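PDB 3T24: porin from Pseudomonas aeruginosa, which probably forms a beta-barrel channel of the OprD family that lets small carboxylate-bearing substrates across the bacterial outer membrane. Local coordinates for residues 170-174 and 286-290; 216-222 and 243-249. All blocks are in the same frame, centred on the assembly; numbering follows the deposited sequence.

In the fold
Along the chain, 170-174 comes first, then the hairpin segments 216-222 and 243-249 of interaction 2, and last 286-290, so interaction 1 brings together two loops that flank the hairpin in sequence. The loops follow strands 150-161 and 270-280; the hairpin is made of strands 218-230 and 235-248 of the barrel wall. The centres of the two contacts lie about 12 Å apart, and the contacts touch: Q220 meets the 286-290 loop, while I173 CB packs on F217 CD1 at 3.6 Å. Loop pairing is thus fastened to the wall, consistent with the inward-folded loops that narrow the channels of this family.

Interaction 1. Residues 170-174 and 286-290; sequences DMTIT and AYING
The backbones of 170-174 and 286-290 meet at a single beta bridge, I173 with I288, their end-to-end directions 113° apart, where two long loops of the OprD-family barrel come together. N289 N gives an almost straight hydrogen bond to T172 O (2.8 Å), and T174 N bonds to Y287 O from the other side of the bridge. T174 does the most side-chain work. Its OG1 donates to the same Y287 O at 2.9 Å, coming from above the carbonyl plane, so one residue grips that oxygen twice. T174 CB sits over a face of the Y287 ring in a CH-pi contact, 4.0 Å from the centroid and 12° off the normal. The ring can fold back beneath T174 because Y287 CG lies between its own backbone N and carbonyl carbon (chi1 61°), although the CB itself points away. At its far end the Y287 hydroxyl is hydrogen-bonded to D303. T172 and N289 run side by side, joined by a weak bond from N289 ND2 to T172 OG1. On the apolar side, I173 CD1 rests against A286 CB at 4.1 Å, and I173 also packs on Y218 of strand 218-230. Three waters bridge the loops: one accepts from T172 N and donates to N289 O, another joins T174 O to Y287 N, and the third accepts from G290 N at 2.7 Å while donating to T174 OG1.

Interaction 2. Residues 216-222 and 243-249; sequences NFYKQHY and WARSTDD
Y222 lays one face of its ring against A244 CB, a CH-pi contact 3.7 Å from the centroid and offset toward the CD1-CE1 rim. The two residues are a non-hydrogen-bonded pair in the antiparallel hairpin of strands 218-230 and 235-248, part of the porin's barrel wall. Q220 and S246 form the next such pair, on the same face. With CG anti to its backbone N (chi1 -178°) and the chain extended beyond it, Q220 passes alongside S246, and NE2 donates to S246 OG at 2.8 Å, nearly in the amide plane. The same nitrogen also bonds to A286 O, tying the wall to a loop.

Between these pairs, K219 with T247 and H221 with R245 exchange backbone hydrogen bonds in both directions. Their side chains occupy the other face: H221 ND1 meets Y209 OH, and R245 forms a salt bridge with D255. K219 runs beside T247, and bends at chi3 and chi4 to bring NZ to D248 O (3.0 Å), where NZ also lies 3.3 Å from T247 CG2. Past the strands, D249 reaches across to the start of the other segment. Its OD2 takes the N-H of N216 at 2.7 Å, on the anti side of the carboxylate.

K219 NZ stays 4.2 Å from D249 OD1, beyond a salt bridge, while D215 brings a like charge close to D249 OD2. The lysine and the N216 N-H may therefore offset negative charge where the strand pairing ends, the lysine through space rather than by a direct ion pair, with K213 a further, long and weak, partner of D249.

Interaction 1. Residues 170-174 and 286-290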
ATOM      1  N   ASP A 170       3.918  -5.252 -18.605  1.00 38.87           N
ATOM      2  CA  ASP A 170       3.799  -3.792 -18.674  1.00 36.46           C
ATOM      3  C   ASP A 170       2.743  -3.289 -17.690  1.00 34.16           C
ATOM      4  O   ASP A 170       1.765  -3.975 -17.407  1.00 36.74           O
ATOM      5  CB  ASP A 170       3.464  -3.312 -20.095  1.00 35.07           C
ATOM      6  CG  ASP A 170       4.632  -3.458 -21.061  1.00 59.03           C
ATOM      7  OD1 ASP A 170       5.802  -3.500 -20.625  1.00 38.29           O
ATOM      8  OD2 ASP A 170       4.377  -3.529 -22.278  1.00 63.67           O
ATOM      9  N   MET A 171       2.955  -2.087 -17.179  1.00 29.85           N
ATOM     10  CA  MET A 171       2.048  -1.473 -16.220  1.00 34.58           C
ATOM     11  C   MET A 171       0.841  -0.781 -16.868  1.00 34.77           C
ATOM     12  O   MET A 171       0.846  -0.448 -18.059  1.00 33.71           O
ATOM     13  CB  MET A 171       2.817  -0.469 -15.365  1.00 26.15           C
ATOM     14  CG  MET A 171       3.864  -1.124 -14.477  1.00 27.53           C
ATOM     15  SD  MET A 171       5.058   0.055 -13.810  1.00 26.80           S
ATOM     16  CE  MET A 171       6.223   0.069 -15.167  1.00 28.62           C
ATOM     17  N   THR A 172      -0.199  -0.573 -16.076  1.00 26.39           N
ATOM     18  CA  THR A 172      -1.314   0.229 -16.538  1.00 25.28           C
ATOM     19  C   THR A 172      -1.776   1.093 -15.386  1.00 29.76           C
ATOM     20  O   THR A 172      -1.159   1.117 -14.320  1.00 25.39           O
ATOM     21  CB  THR A 172      -2.523  -0.607 -17.065  1.00 24.36           C
ATOM     22  OG1 THR A 172      -2.975  -1.522 -16.065  1.00 36.78           O
ATOM     23  CG2 THR A 172      -2.176  -1.392 -18.326  1.00 26.62           C
ATOM     24  N   ILE A 173      -2.881   1.793 -15.607  1.00 28.92           N
ATOM     25  CA  ILE A 173      -3.419   2.674 -14.598  1.00 27.75           C
ATOM     26  C   ILE A 173      -4.637   2.012 -13.964  1.00 19.11           C
ATOM     27  O   ILE A 173      -5.346   1.234 -14.599  1.00 23.85           O
ATOM     28  CB  ILE A 173      -3.813   4.028 -15.214  1.00 27.45           C
ATOM     29  CG1 ILE A 173      -3.877   5.100 -14.128  1.00 26.58           C
ATOM     30  CG2 ILE A 173      -5.175   3.903 -15.992  1.00 23.58           C
ATOM     31  CD1 ILE A 173      -4.225   6.485 -14.656  1.00 30.88           C
ATOM     32  N   THR A 174      -4.876   2.291 -12.701  1.00 19.00           N
ATOM     33  CA  THR A 174      -6.113   1.825 -12.093  1.00 22.44           C
ATOM     34  C   THR A 174      -7.302   2.516 -12.756  1.00 26.12           C
ATOM     35  O   THR A 174      -7.353   3.742 -12.826  1.00 25.88           O
ATOM     36  CB  THR A 174      -6.123   2.126 -10.608  1.00 24.77           C
ATOM     37  OG1 THR A 174      -4.901   1.642 -10.027  1.00 27.25           O
ATOM     38  CG2 THR A 174      -7.353   1.451  -9.927  1.00 19.03           C
ATOM     39  N   ALA A 286      -4.934   9.176  -9.647  1.00 21.97           N
ATOM     40  CA  ALA A 286      -4.140   8.340 -10.565  1.00 22.73           C
ATOM     41  C   ALA A 286      -3.093   7.485  -9.843  1.00 24.51           C
ATOM     42  O   ALA A 286      -2.256   8.016  -9.092  1.00 23.08           O
ATOM     43  CB  ALA A 286      -3.456   9.203 -11.619  1.00 24.02           C
ATOM     44  N   TYR A 287      -3.139   6.169 -10.066  1.00 20.13           N
ATOM     45  CA  TYR A 287      -2.108   5.264  -9.503  1.00 24.42           C
ATOM     46  C   TYR A 287      -1.956   3.958 -10.273  1.00 23.79           C
ATOM     47  O   TYR A 287      -2.895   3.507 -10.926  1.00 25.20           O
ATOM     48  CB  TYR A 287      -2.314   5.001  -8.000  1.00 25.55           C
ATOM     49  CG  TYR A 287      -3.628   4.324  -7.604  1.00 25.27           C
ATOM     50  CD1 TYR A 287      -3.641   3.029  -7.093  1.00 24.99           C
ATOM     51  CD2 TYR A 287      -4.837   4.998  -7.693  1.00 22.69           C
ATOM     52  CE1 TYR A 287      -4.827   2.420  -6.698  1.00 24.56           C
ATOM     53  CE2 TYR A 287      -6.027   4.402  -7.300  1.00 21.68           C
ATOM     54  CZ  TYR A 287      -6.020   3.111  -6.805  1.00 29.07           C
ATOM     55  OH  TYR A 287      -7.208   2.503  -6.416  1.00 26.41           O
ATOM     56  N   ILE A 288      -0.756   3.375 -10.216  1.00 21.55           N
ATOM     57  CA  ILE A 288      -0.466   2.156 -10.976  1.00 25.25           C
ATOM     58  C   ILE A 288      -1.486   1.076 -10.662  1.00 22.85           C
ATOM     59  O   ILE A 288      -1.824   0.839  -9.503  1.00 22.38           O
ATOM     60  CB  ILE A 288       0.999   1.629 -10.753  1.00 25.68           C
ATOM     61  CG1 ILE A 288       2.011   2.639 -11.313  1.00 27.73           C
ATOM     62  CG2 ILE A 288       1.224   0.276 -11.420  1.00 18.17           C
ATOM     63  CD1 ILE A 288       3.332   2.635 -10.584  1.00 27.47           C
ATOM     64  N   ASN A 289      -1.990   0.443 -11.713  1.00 20.66           N
ATOM     65  CA  ASN A 289      -2.960  -0.615 -11.549  1.00 22.31           C
ATOM     66  C   ASN A 289      -2.332  -1.793 -10.784  1.00 24.80           C
ATOM     67  O   ASN A 289      -1.299  -2.306 -11.184  1.00 29.30           O
ATOM     68  CB  ASN A 289      -3.454  -1.079 -12.909  1.00 19.75           C
ATOM     69  CG  ASN A 289      -4.556  -2.098 -12.794  1.00 24.25           C
ATOM     70  OD1 ASN A 289      -5.400  -2.003 -11.923  1.00 35.33           O
ATOM     71  ND2 ASN A 289      -4.532  -3.095 -13.639  1.00 23.54           N
ATOM     72  N   GLY A 290      -2.964  -2.202  -9.689  1.00 21.77           N
ATOM     73  CA  GLY A 290      -2.441  -3.248  -8.850  1.00 22.75           C
ATOM     74  C   GLY A 290      -1.823  -2.685  -7.583  1.00 30.25           C
ATOM     75  O   GLY A 290      -1.783  -3.361  -6.562  1.00 28.83           O
TER
HETATM   76  O   HOH W   1       0.267  -2.010 -13.557  1.00 18.12           O
HETATM   77  O   HOH W   2      -5.782   5.385 -11.305  1.00 22.93           O
HETATM   78  O   HOH W   3      -4.671  -0.764  -8.117  1.00 28.91           O

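Interaction 2. Residues 216-222 and 243-249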
ATOM      1  N   ASN A 216       3.039   7.942 -20.869  1.00 31.04           N
ATOM      2  CA  ASN A 216       1.805   7.989 -21.660  1.00 30.28           C
ATOM      3  C   ASN A 216       0.495   8.023 -20.862  1.00 33.17           C
ATOM      4  O   ASN A 216      -0.566   8.376 -21.405  1.00 36.17           O
ATOM      5  CB  ASN A 216       1.779   6.893 -22.742  1.00 29.58           C
ATOM      6  CG  ASN A 216       2.925   7.048 -23.737  1.00 38.99           C
ATOM      7  OD1 ASN A 216       3.250   8.160 -24.166  1.00 42.54           O
ATOM      8  ND2 ASN A 216       3.563   5.940 -24.079  1.00 44.13           N
ATOM      9  N   PHE A 217       0.569   7.699 -19.575  1.00 26.37           N
ATOM     10  CA  PHE A 217      -0.621   7.713 -18.732  1.00 22.29           C
ATOM     11  C   PHE A 217      -0.803   9.015 -17.977  1.00 28.95           C
ATOM     12  O   PHE A 217      -1.802   9.701 -18.169  1.00 36.10           O
ATOM     13  CB  PHE A 217      -0.613   6.527 -17.757  1.00 21.05           C
ATOM     14  CG  PHE A 217      -0.913   5.219 -18.409  1.00 26.56           C
ATOM     15  CD1 PHE A 217      -2.200   4.709 -18.402  1.00 22.92           C
ATOM     16  CD2 PHE A 217       0.090   4.506 -19.061  1.00 27.16           C
ATOM     17  CE1 PHE A 217      -2.481   3.506 -18.998  1.00 27.43           C
ATOM     18  CE2 PHE A 217      -0.185   3.303 -19.674  1.00 26.18           C
ATOM     19  CZ  PHE A 217      -1.477   2.792 -19.634  1.00 25.83           C
ATOM     20  N   TYR A 218       0.159   9.350 -17.120  1.00 24.15           N
ATOM     21  CA  TYR A 218       0.031  10.507 -16.239  1.00 22.87           C
ATOM     22  C   TYR A 218       1.346  10.959 -15.632  1.00 32.65           C
ATOM     23  O   TYR A 218       2.332  10.197 -15.555  1.00 33.60           O
ATOM     24  CB  TYR A 218      -0.962  10.203 -15.102  1.00 21.64           C
ATOM     25  CG  TYR A 218      -0.470   9.193 -14.065  1.00 27.52           C
ATOM     26  CD1 TYR A 218       0.269   9.604 -12.959  1.00 28.31           C
ATOM     27  CD2 TYR A 218      -0.741   7.832 -14.199  1.00 22.39           C
ATOM     28  CE1 TYR A 218       0.708   8.713 -12.025  1.00 20.59           C
ATOM     29  CE2 TYR A 218      -0.318   6.918 -13.246  1.00 26.42           C
ATOM     30  CZ  TYR A 218       0.417   7.368 -12.169  1.00 28.02           C
ATOM     31  OH  TYR A 218       0.844   6.475 -11.223  1.00 31.74           O
ATOM     32  N   LYS A 219       1.337  12.210 -15.189  1.00 32.92           N
ATOM     33  CA  LYS A 219       2.389  12.776 -14.361  1.00 30.31           C
ATOM     34  C   LYS A 219       1.732  13.158 -13.057  1.00 31.87           C
ATOM     35  O   LYS A 219       0.583  13.603 -13.032  1.00 33.83           O
ATOM     36  CB  LYS A 219       2.946  14.057 -14.973  1.00 39.08           C
ATOM     37  CG  LYS A 219       3.282  13.989 -16.429  1.00 48.05           C
ATOM     38  CD  LYS A 219       4.030  15.241 -16.854  1.00 53.77           C
ATOM     39  CE  LYS A 219       3.737  15.574 -18.298  1.00 60.87           C
ATOM     40  NZ  LYS A 219       2.309  15.983 -18.461  1.00 60.66           N
ATOM     41  N   GLN A 220       2.468  13.042 -11.967  1.00 34.70           N
ATOM     42  CA  GLN A 220       1.895  13.349 -10.676  1.00 24.89           C
ATOM     43  C   GLN A 220       2.950  14.004  -9.798  1.00 34.65           C
ATOM     44  O   GLN A 220       4.102  13.559  -9.760  1.00 26.67           O
ATOM     45  CB  GLN A 220       1.388  12.070 -10.033  1.00 25.71           C
ATOM     46  CG  GLN A 220       0.710  12.240  -8.678  1.00 29.54           C
ATOM     47  CD  GLN A 220       0.171  10.914  -8.171  1.00 31.56           C
ATOM     48  OE1 GLN A 220       0.860  10.187  -7.455  1.00 36.05           O
ATOM     49  NE2 GLN A 220      -1.052  10.576  -8.574  1.00 24.90           N
ATOM     50  N   HIS A 221       2.544  15.078  -9.124  1.00 29.55           N
ATOM     51  CA  HIS A 221       3.355  15.738  -8.108  1.00 33.98           C
ATOM     52  C   HIS A 221       2.645  15.519  -6.784  1.00 34.58           C
ATOM     53  O   HIS A 221       1.447  15.800  -6.660  1.00 31.50           O
ATOM     54  CB  HIS A 221       3.487  17.245  -8.395  1.00 30.56           C
ATOM     55  CG  HIS A 221       4.161  17.543  -9.700  1.00 37.25           C
ATOM     56  ND1 HIS A 221       5.443  18.040  -9.777  1.00 39.39           N
ATOM     57  CD2 HIS A 221       3.742  17.377 -10.976  1.00 35.86           C
ATOM     58  CE1 HIS A 221       5.785  18.180 -11.048  1.00 38.49           C
ATOM     59  NE2 HIS A 221       4.768  17.789 -11.793  1.00 38.62           N
ATOM     60  N   TYR A 222       3.369  14.983  -5.811  1.00 32.70           N
ATOM     61  CA  TYR A 222       2.791  14.707  -4.512  1.00 33.47           C
ATOM     62  C   TYR A 222       3.495  15.547  -3.466  1.00 34.25           C
ATOM     63  O   TYR A 222       4.714  15.472  -3.331  1.00 41.99           O
ATOM     64  CB  TYR A 222       2.945  13.225  -4.159  1.00 29.37           C
ATOM     65  CG  TYR A 222       1.750  12.672  -3.446  1.00 39.19           C
ATOM     66  CD1 TYR A 222       0.897  11.753  -4.076  1.00 43.57           C
ATOM     67  CD2 TYR A 222       1.451  13.073  -2.153  1.00 46.34           C
ATOM     68  CE1 TYR A 222      -0.217  11.250  -3.430  1.00 42.59           C
ATOM     69  CE2 TYR A 222       0.329  12.586  -1.500  1.00 50.43           C
ATOM     70  CZ  TYR A 222      -0.507  11.676  -2.144  1.00 46.95           C
ATOM     71  OH  TYR A 222      -1.617  11.187  -1.493  1.00 40.49           O
ATOM     72  N   TRP A 243      -1.215  16.398  -0.638  1.00 35.20           N
ATOM     73  CA  TRP A 243      -1.831  17.025  -1.798  1.00 33.60           C
ATOM     74  C   TRP A 243      -1.119  16.590  -3.057  1.00 31.83           C
ATOM     75  O   TRP A 243       0.095  16.673  -3.147  1.00 35.29           O
ATOM     76  CB  TRP A 243      -1.782  18.549  -1.667  1.00 38.23           C
ATOM     77  CG  TRP A 243      -2.539  19.229  -2.741  1.00 41.93           C
ATOM     78  CD1 TRP A 243      -3.883  19.487  -2.766  1.00 46.02           C
ATOM     79  CD2 TRP A 243      -2.010  19.737  -3.967  1.00 43.12           C
ATOM     80  NE1 TRP A 243      -4.219  20.136  -3.927  1.00 47.16           N
ATOM     81  CE2 TRP A 243      -3.089  20.303  -4.683  1.00 48.10           C
ATOM     82  CE3 TRP A 243      -0.731  19.780  -4.526  1.00 42.13           C
ATOM     83  CZ2 TRP A 243      -2.926  20.893  -5.931  1.00 51.39           C
ATOM     84  CZ3 TRP A 243      -0.568  20.365  -5.759  1.00 47.84           C
ATOM     85  CH2 TRP A 243      -1.660  20.914  -6.453  1.00 53.97           C
ATOM     86  N   ALA A 244      -1.878  16.106  -4.031  1.00 36.56           N
ATOM     87  CA  ALA A 244      -1.278  15.569  -5.244  1.00 35.79           C
ATOM     88  C   ALA A 244      -1.989  16.119  -6.463  1.00 36.77           C
ATOM     89  O   ALA A 244      -3.218  16.156  -6.512  1.00 29.61           O
ATOM     90  CB  ALA A 244      -1.356  14.050  -5.249  1.00 33.56           C
ATOM     91  N   ARG A 245      -1.199  16.538  -7.441  1.00 35.57           N
ATOM     92  CA  ARG A 245      -1.713  16.980  -8.719  1.00 34.91           C
ATOM     93  C   ARG A 245      -1.301  15.924  -9.741  1.00 35.39           C
ATOM     94  O   ARG A 245      -0.110  15.596  -9.872  1.00 32.03           O
ATOM     95  CB  ARG A 245      -1.130  18.362  -9.062  1.00 41.60           C
ATOM     96  CG  ARG A 245      -1.443  18.898 -10.454  1.00 40.65           C
ATOM     97  CD  ARG A 245      -2.926  18.807 -10.697  1.00 53.85           C
ATOM     98  NE  ARG A 245      -3.388  19.531 -11.879  1.00 58.02           N
ATOM     99  CZ  ARG A 245      -4.440  19.153 -12.597  1.00 63.50           C
ATOM    100  NH1 ARG A 245      -5.108  18.059 -12.252  1.00 58.31           N
ATOM    101  NH2 ARG A 245      -4.818  19.853 -13.660  1.00 72.87           N
ATOM    102  N   SER A 246      -2.290  15.363 -10.433  1.00 28.33           N
ATOM    103  CA  SER A 246      -2.019  14.387 -11.477  1.00 31.22           C
ATOM    104  C   SER A 246      -2.532  14.960 -12.780  1.00 35.22           C
ATOM    105  O   SER A 246      -3.564  15.615 -12.809  1.00 37.35           O
ATOM    106  CB  SER A 246      -2.689  13.039 -11.205  1.00 22.34           C
ATOM    107  OG  SER A 246      -2.493  12.605  -9.876  1.00 30.85           O
ATOM    108  N   THR A 247      -1.809  14.696 -13.860  1.00 30.06           N
ATOM    109  CA  THR A 247      -2.095  15.318 -15.132  1.00 28.68           C
ATOM    110  C   THR A 247      -1.810  14.263 -16.194  1.00 33.87           C
ATOM    111  O   THR A 247      -1.068  13.312 -15.946  1.00 34.71           O
ATOM    112  CB  THR A 247      -1.199  16.557 -15.281  1.00 42.22           C
ATOM    113  OG1 THR A 247      -1.992  17.671 -15.670  1.00 53.60           O
ATOM    114  CG2 THR A 247      -0.077  16.339 -16.280  1.00 40.54           C
ATOM    115  N   ASP A 248      -2.399  14.389 -17.370  1.00 31.90           N
ATOM    116  CA  ASP A 248      -2.245  13.321 -18.348  1.00 34.27           C
ATOM    117  C   ASP A 248      -0.886  13.376 -19.066  1.00 35.89           C
ATOM    118  O   ASP A 248      -0.193  14.379 -19.003  1.00 35.54           O
ATOM    119  CB  ASP A 248      -3.380  13.384 -19.362  1.00 35.04           C
ATOM    120  CG  ASP A 248      -3.152  14.440 -20.384  1.00 39.72           C
ATOM    121  OD1 ASP A 248      -2.464  14.132 -21.385  1.00 38.89           O
ATOM    122  OD2 ASP A 248      -3.637  15.572 -20.171  1.00 38.44           O
ATOM    123  N   ASP A 249      -0.508  12.297 -19.746  1.00 37.71           N
ATOM    124  CA  ASP A 249       0.771  12.255 -20.461  1.00 37.45           C
ATOM    125  C   ASP A 249       0.591  11.918 -21.949  1.00 40.92           C
ATOM    126  O   ASP A 249       1.398  11.204 -22.539  1.00 39.94           O
ATOM    127  CB  ASP A 249       1.750  11.264 -19.801  1.00 40.18           C
ATOM    128  CG  ASP A 249       3.189  11.438 -20.304  1.00 45.04           C
ATOM    129  OD1 ASP A 249       3.579  12.595 -20.557  1.00 49.14           O
ATOM    130  OD2 ASP A 249       3.926  10.430 -20.460  1.00 38.18           O
TER